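Molybdopterin-guanine dinucleotide biosynthesis protein A (MobA) (Archaeoglobus fulgidus, PDB 3NGW) probably acts as a GTP-binding nucleotidyltransferase that joins GMP to molybdopterin during the making of the molybdenum cofactor. Local coordinates at residues A[75-80]-A[137-142]; A[2-7]-A[42-47]. All coordinates share one frame; numbering follows the deposited sequence.

Contact 1 of 2, residues A[75-80]-A[137-142]; sequences GIHAAL and ELERAI
H77 reaches from one helix across to E139, I142 and the flank of L138 on the other. Its CG is anti to the backbone N (chi1 172°), which carries the imidazole across to the E139 side chain, which it meets obliquely. The closest approach is through NE2, 3.2 Å from E139 CB and 3.4 Å from E139 CD. This is van der Waals contact rather than a bond: E139 OE2 stays 3.6 Å from H77 NE2, and ring and carboxylate planes are turned 44° apart. H77 ND1 is hydrogen-bonded to D65 OD1, which probably helps set the rotation of the ring, while E139 OE1 forms a salt bridge with NH2 of R81, one residue beyond the segment on helix 72-83. The side chain of E139 is also about 7 Å from a bound calcium ion.

Helices 72-83 and 135-143 belong to the alpha/beta fold of a GT-A-like nucleotidyltransferase domain. Their short segments run at 136° to each other, with axes 9.4 Å apart, and H77 and L138 are the nearest pair of CA atoms.

The remaining contacts are apolar. I142 puts its CD1 methyl at the root of the H77 side chain, 3.5 Å from H77 CB. On another flank of H77, L138 CD1 rests against both I76 and L80, 3.6 Å from I76 CG2 and 4.0 Å from L80 CD1. The L80 and L138 side chains meet at about a right angle. Y130 of strand 129-130 packs on both I76 and L80, and I73 on L138 and I142.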
loop_
_atom_site.group_PDB
_atom_site.type_symbol
_atom_site.label_atom_id
_atom_site.label_comp_id
_atom_site.label_asym_id
_atom_site.label_seq_id
_atom_site.Cartn_x
_atom_site.Cartn_y
_atom_site.Cartn_z
ATOM N N GLY A 75 7.652 -4.388 -3.951
ATOM C CA GLY A 75 7.183 -3.019 -4.015
ATOM C C GLY A 75 7.534 -2.262 -2.751
ATOM O O GLY A 75 7.948 -1.110 -2.820
ATOM N N ILE A 76 7.361 -2.905 -1.598
ATOM C CA ILE A 76 7.682 -2.279 -0.323
ATOM C C ILE A 76 9.190 -2.060 -0.262
ATOM O O ILE A 76 9.662 -0.968 0.073
ATOM C CB ILE A 76 7.234 -3.170 0.855
ATOM C CG1 ILE A 76 5.708 -3.259 0.874
ATOM C CG2 ILE A 76 7.736 -2.602 2.179
ATOM C CD1 ILE A 76 5.166 -4.303 1.849
ATOM N N HIS A 77 9.941 -3.101 -0.610
ATOM C CA HIS A 77 11.399 -3.040 -0.625
ATOM C C HIS A 77 11.869 -1.874 -1.485
ATOM O O HIS A 77 12.752 -1.118 -1.088
ATOM C CB HIS A 77 11.972 -4.355 -1.174
ATOM C CG HIS A 77 13.452 -4.327 -1.409
ATOM N ND1 HIS A 77 14.005 -4.114 -2.654
ATOM C CD2 HIS A 77 14.495 -4.465 -0.552
ATOM C CE1 HIS A 77 15.324 -4.123 -2.555
ATOM N NE2 HIS A 77 15.646 -4.332 -1.291
ATOM N N ALA A 78 11.267 -1.739 -2.661
ATOM C CA ALA A 78 11.616 -0.668 -3.581
ATOM C C ALA A 78 11.445 0.693 -2.913
ATOM O O ALA A 78 12.306 1.569 -3.034
ATOM C CB ALA A 78 10.745 -0.748 -4.835
ATOM N N ALA A 79 10.330 0.879 -2.217
ATOM C CA ALA A 79 10.081 2.150 -1.538
ATOM C C ALA A 79 11.115 2.391 -0.437
ATOM O O ALA A 79 11.610 3.500 -0.283
ATOM C CB ALA A 79 8.662 2.171 -0.952
ATOM N N LEU A 80 11.441 1.360 0.335
ATOM C CA LEU A 80 12.427 1.533 1.389
ATOM C C LEU A 80 13.788 1.920 0.819
ATOM O O LEU A 80 14.488 2.760 1.392
ATOM C CB LEU A 80 12.550 0.263 2.229
ATOM C CG LEU A 80 11.266 -0.076 2.993
ATOM C CD1 LEU A 80 11.473 -1.347 3.774
ATOM C CD2 LEU A 80 10.877 1.066 3.925
ATOM N N GLU A 137 15.661 -7.946 5.189
ATOM C CA GLU A 137 14.900 -9.181 5.288
ATOM C C GLU A 137 13.911 -9.307 4.123
ATOM O O GLU A 137 13.665 -10.409 3.621
ATOM C CB GLU A 137 14.166 -9.245 6.629
ATOM C CG GLU A 137 14.216 -10.621 7.268
ATOM C CD GLU A 137 15.626 -11.197 7.303
ATOM O OE1 GLU A 137 16.528 -10.555 7.895
ATOM O OE2 GLU A 137 15.828 -12.290 6.728
ATOM N N LEU A 138 13.355 -8.179 3.688
ATOM C CA LEU A 138 12.418 -8.178 2.570
ATOM C C LEU A 138 13.153 -8.502 1.280
ATOM O O LEU A 138 12.647 -9.236 0.436
ATOM C CB LEU A 138 11.725 -6.814 2.436
ATOM C CG LEU A 138 10.764 -6.414 3.562
ATOM C CD1 LEU A 138 10.092 -5.083 3.228
ATOM C CD2 LEU A 138 9.708 -7.494 3.733
ATOM N N GLU A 139 14.354 -7.957 1.132
ATOM C CA GLU A 139 15.143 -8.195 -0.067
ATOM C C GLU A 139 15.620 -9.637 -0.149
ATOM O O GLU A 139 15.677 -10.208 -1.235
ATOM C CB GLU A 139 16.339 -7.260 -0.108
ATOM C CG GLU A 139 17.236 -7.492 -1.292
ATOM C CD GLU A 139 18.291 -6.427 -1.403
ATOM O OE1 GLU A 139 18.848 -6.029 -0.357
ATOM O OE2 GLU A 139 18.577 -5.986 -2.537
ATOM N N ARG A 140 15.972 -10.219 0.993
ATOM C CA ARG A 140 16.423 -11.604 1.005
ATOM C C ARG A 140 15.276 -12.476 0.511
ATOM O O ARG A 140 15.480 -13.400 -0.279
ATOM C CB ARG A 140 16.839 -12.040 2.411
ATOM C CG ARG A 140 18.110 -11.379 2.898
ATOM C CD ARG A 140 18.635 -12.032 4.167
ATOM N NE ARG A 140 19.709 -11.231 4.757
ATOM C CZ ARG A 140 19.517 -10.230 5.612
ATOM N NH1 ARG A 140 18.289 -9.907 5.997
ATOM N NH2 ARG A 140 20.552 -9.532 6.065
ATOM N N ALA A 141 14.065 -12.156 0.959
ATOM C CA ALA A 141 12.877 -12.907 0.562
ATOM C C ALA A 141 12.655 -12.842 -0.948
ATOM O O ALA A 141 12.295 -13.837 -1.582
ATOM C CB ALA A 141 11.655 -12.368 1.294
ATOM N N ILE A 142 12.874 -11.656 -1.510
ATOM C CA ILE A 142 12.720 -11.415 -2.945
ATOM C C ILE A 142 13.748 -12.228 -3.736
ATOM O O ILE A 142 13.422 -12.850 -4.749
ATOM C CB ILE A 142 12.919 -9.908 -3.285
ATOM C CG1 ILE A 142 11.873 -9.060 -2.548
ATOM C CG2 ILE A 142 12.834 -9.687 -4.794
ATOM C CD1 ILE A 142 12.073 -7.539 -2.707
#

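Contact 2 of 2, residues A[2-7]-A[42-47]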
loop_
_atom_site.group_PDB
_atom_site.type_symbol
_atom_site.label_atom_id
_atom_site.label_comp_id
_atom_site.label_asym_id
_atom_site.label_seq_id
_atom_site.Cartn_x
_atom_site.Cartn_y
_atom_site.Cartn_z
ATOM N N LYS A 2 6.235 10.110 4.809
ATOM C CA LYS A 2 6.478 9.462 3.520
ATOM C C LYS A 2 5.448 8.343 3.279
ATOM O O LYS A 2 5.193 7.516 4.157
ATOM C CB LYS A 2 7.894 8.877 3.480
ATOM C CG LYS A 2 8.962 9.857 3.023
ATOM C CD LYS A 2 10.364 9.327 3.291
ATOM C CE LYS A 2 10.668 9.331 4.786
ATOM N NZ LYS A 2 11.911 8.577 5.089
ATOM N N VAL A 3 4.874 8.327 2.077
ATOM C CA VAL A 3 3.869 7.350 1.685
ATOM C C VAL A 3 4.243 6.638 0.388
ATOM O O VAL A 3 4.576 7.280 -0.612
ATOM C CB VAL A 3 2.494 8.037 1.481
ATOM C CG1 VAL A 3 1.438 7.011 1.117
ATOM C CG2 VAL A 3 2.089 8.789 2.746
ATOM N N ALA A 4 4.197 5.307 0.410
ATOM C CA ALA A 4 4.503 4.504 -0.775
ATOM C C ALA A 4 3.220 3.792 -1.190
ATOM O O ALA A 4 2.754 2.902 -0.492
ATOM C CB ALA A 4 5.594 3.475 -0.452
ATOM N N VAL A 5 2.649 4.183 -2.324
ATOM C CA VAL A 5 1.415 3.569 -2.802
ATOM C C VAL A 5 1.729 2.456 -3.803
ATOM O O VAL A 5 2.361 2.695 -4.832
ATOM C CB VAL A 5 0.499 4.629 -3.460
ATOM C CG1 VAL A 5 -0.861 4.017 -3.813
ATOM C CG2 VAL A 5 0.308 5.812 -2.499
ATOM N N LEU A 6 1.309 1.236 -3.480
ATOM C CA LEU A 6 1.554 0.085 -4.344
ATOM C C LEU A 6 0.464 0.021 -5.416
ATOM O O LEU A 6 -0.685 -0.302 -5.111
ATOM C CB LEU A 6 1.561 -1.203 -3.508
ATOM C CG LEU A 6 2.517 -1.269 -2.313
ATOM C CD1 LEU A 6 2.328 -2.588 -1.584
ATOM C CD2 LEU A 6 3.957 -1.129 -2.772
ATOM N N VAL A 7 0.824 0.322 -6.664
ATOM C CA VAL A 7 -0.142 0.325 -7.766
ATOM C C VAL A 7 0.178 -0.661 -8.888
ATOM O O VAL A 7 -0.391 -0.574 -9.976
ATOM C CB VAL A 7 -0.263 1.742 -8.402
ATOM C CG1 VAL A 7 -0.451 2.790 -7.315
ATOM C CG2 VAL A 7 0.963 2.055 -9.249
ATOM N N VAL A 42 5.463 8.341 -3.257
ATOM C CA VAL A 42 5.972 7.722 -4.475
ATOM C C VAL A 42 4.977 6.620 -4.779
ATOM O O VAL A 42 4.394 6.032 -3.874
ATOM C CB VAL A 42 7.388 7.091 -4.336
ATOM C CG1 VAL A 42 8.412 8.165 -4.067
ATOM C CG2 VAL A 42 7.395 6.028 -3.247
ATOM N N PHE A 43 4.760 6.371 -6.060
ATOM C CA PHE A 43 3.848 5.329 -6.480
ATOM C C PHE A 43 4.711 4.215 -7.044
ATOM O O PHE A 43 5.421 4.406 -8.035
ATOM C CB PHE A 43 2.891 5.889 -7.522
ATOM C CG PHE A 43 1.979 6.947 -6.979
ATOM C CD1 PHE A 43 0.743 6.609 -6.430
ATOM C CD2 PHE A 43 2.386 8.277 -6.950
ATOM C CE1 PHE A 43 -0.081 7.594 -5.854
ATOM C CE2 PHE A 43 1.581 9.265 -6.381
ATOM C CZ PHE A 43 0.345 8.925 -5.830
ATOM N N VAL A 44 4.663 3.061 -6.385
ATOM C CA VAL A 44 5.467 1.913 -6.776
ATOM C C VAL A 44 4.782 1.009 -7.791
ATOM O O VAL A 44 3.805 0.326 -7.482
ATOM C CB VAL A 44 5.849 1.077 -5.545
ATOM C CG1 VAL A 44 6.864 0.003 -5.943
ATOM C CG2 VAL A 44 6.412 1.988 -4.466
ATOM N N CYS A 45 5.318 1.015 -9.005
ATOM C CA CYS A 45 4.789 0.223 -10.110
ATOM C C CYS A 45 5.416 -1.160 -10.147
ATOM O O CYS A 45 6.466 -1.389 -9.546
ATOM C CB CYS A 45 5.064 0.939 -11.431
ATOM S SG CYS A 45 4.496 2.648 -11.443
ATOM N N ARG A 46 4.782 -2.079 -10.869
ATOM C CA ARG A 46 5.298 -3.444 -10.975
ATOM C C ARG A 46 6.579 -3.526 -11.794
ATOM O O ARG A 46 7.380 -4.440 -11.602
ATOM C CB ARG A 46 4.238 -4.360 -11.579
ATOM C CG ARG A 46 3.710 -3.876 -12.890
ATOM C CD ARG A 46 2.740 -4.859 -13.476
ATOM N NE ARG A 46 2.093 -4.256 -14.627
ATOM C CZ ARG A 46 0.945 -3.590 -14.580
ATOM N NH1 ARG A 46 0.294 -3.450 -13.430
ATOM N NH2 ARG A 46 0.468 -3.034 -15.686
ATOM N N ASP A 47 6.770 -2.577 -12.705
ATOM C CA ASP A 47 7.973 -2.531 -13.535
ATOM C C ASP A 47 8.090 -1.158 -14.171
ATOM O O ASP A 47 7.144 -0.375 -14.149
ATOM C CB ASP A 47 7.935 -3.613 -14.618
ATOM C CG ASP A 47 6.723 -3.501 -15.511
ATOM O OD1 ASP A 47 6.414 -4.482 -16.213
ATOM O OD2 ASP A 47 6.085 -2.435 -15.520
#
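V3, V5 and V7 pair in parallel with V42 and V44 through four backbone hydrogen bonds: V42 N to V3 O, V5 N to V42 O, V44 N to V5 O (2.8 Å, N-H...O 152°, donor tilted out of the carbonyl plane) and V7 N to V44 O. V5 and F43 project together from one face, their side chains running alongside each other. F43 CG is anti to its carbonyl carbon (chi1 -65°), which brings the CD1-CE1 side of the ring against V5: F43 CD1 is 3.6 Å from V5 CB, and F43 CE1 3.8 Å from V5 CG2. V7 CG1 reaches the same ring at its edge, 4.1 Å from F43 CD1. Helix 28-36 links strands 2-6 and 40-44 in a beta-alpha-beta crossover, and its V32, L33 and Y36 cover this face. An alanine at V5 would remove both gamma methyls, and would probably leave a gap along the flank of F43 that lets its ring shift. On the other face, under helix 72-83, L6 CD2 approaches V44 CB at 4.0 Å. R46 NH1 bonds to G8 O, in the glycine-rich turn that probably serves nucleotide binding, and R46 NH2 forms a salt bridge with E17 OE1.

In the fold
Helix 72-83 joins the two contacts. Its A79 CB rests 3.4 Å from A4 CB, and L6 CD2 lies 3.8 Å from G75 C, so the helix lies on the sheet of contact 2 while H77 turns to helix 135-143 in contact 1. Contact 2 is centred about 7 Å from the chain centre, and all nine touching residues are buried; contact 1, centred about 13 Å out, is buried at I76, H77, L80 and L138 but partly exposed at E139 and I142. The chemistry follows: regular backbone bonding with aliphatic and aromatic packing within the sheet, against side-chain packing alone between helices, with a histidine and a glutamate that bond to D65 and R81 rather than to each other.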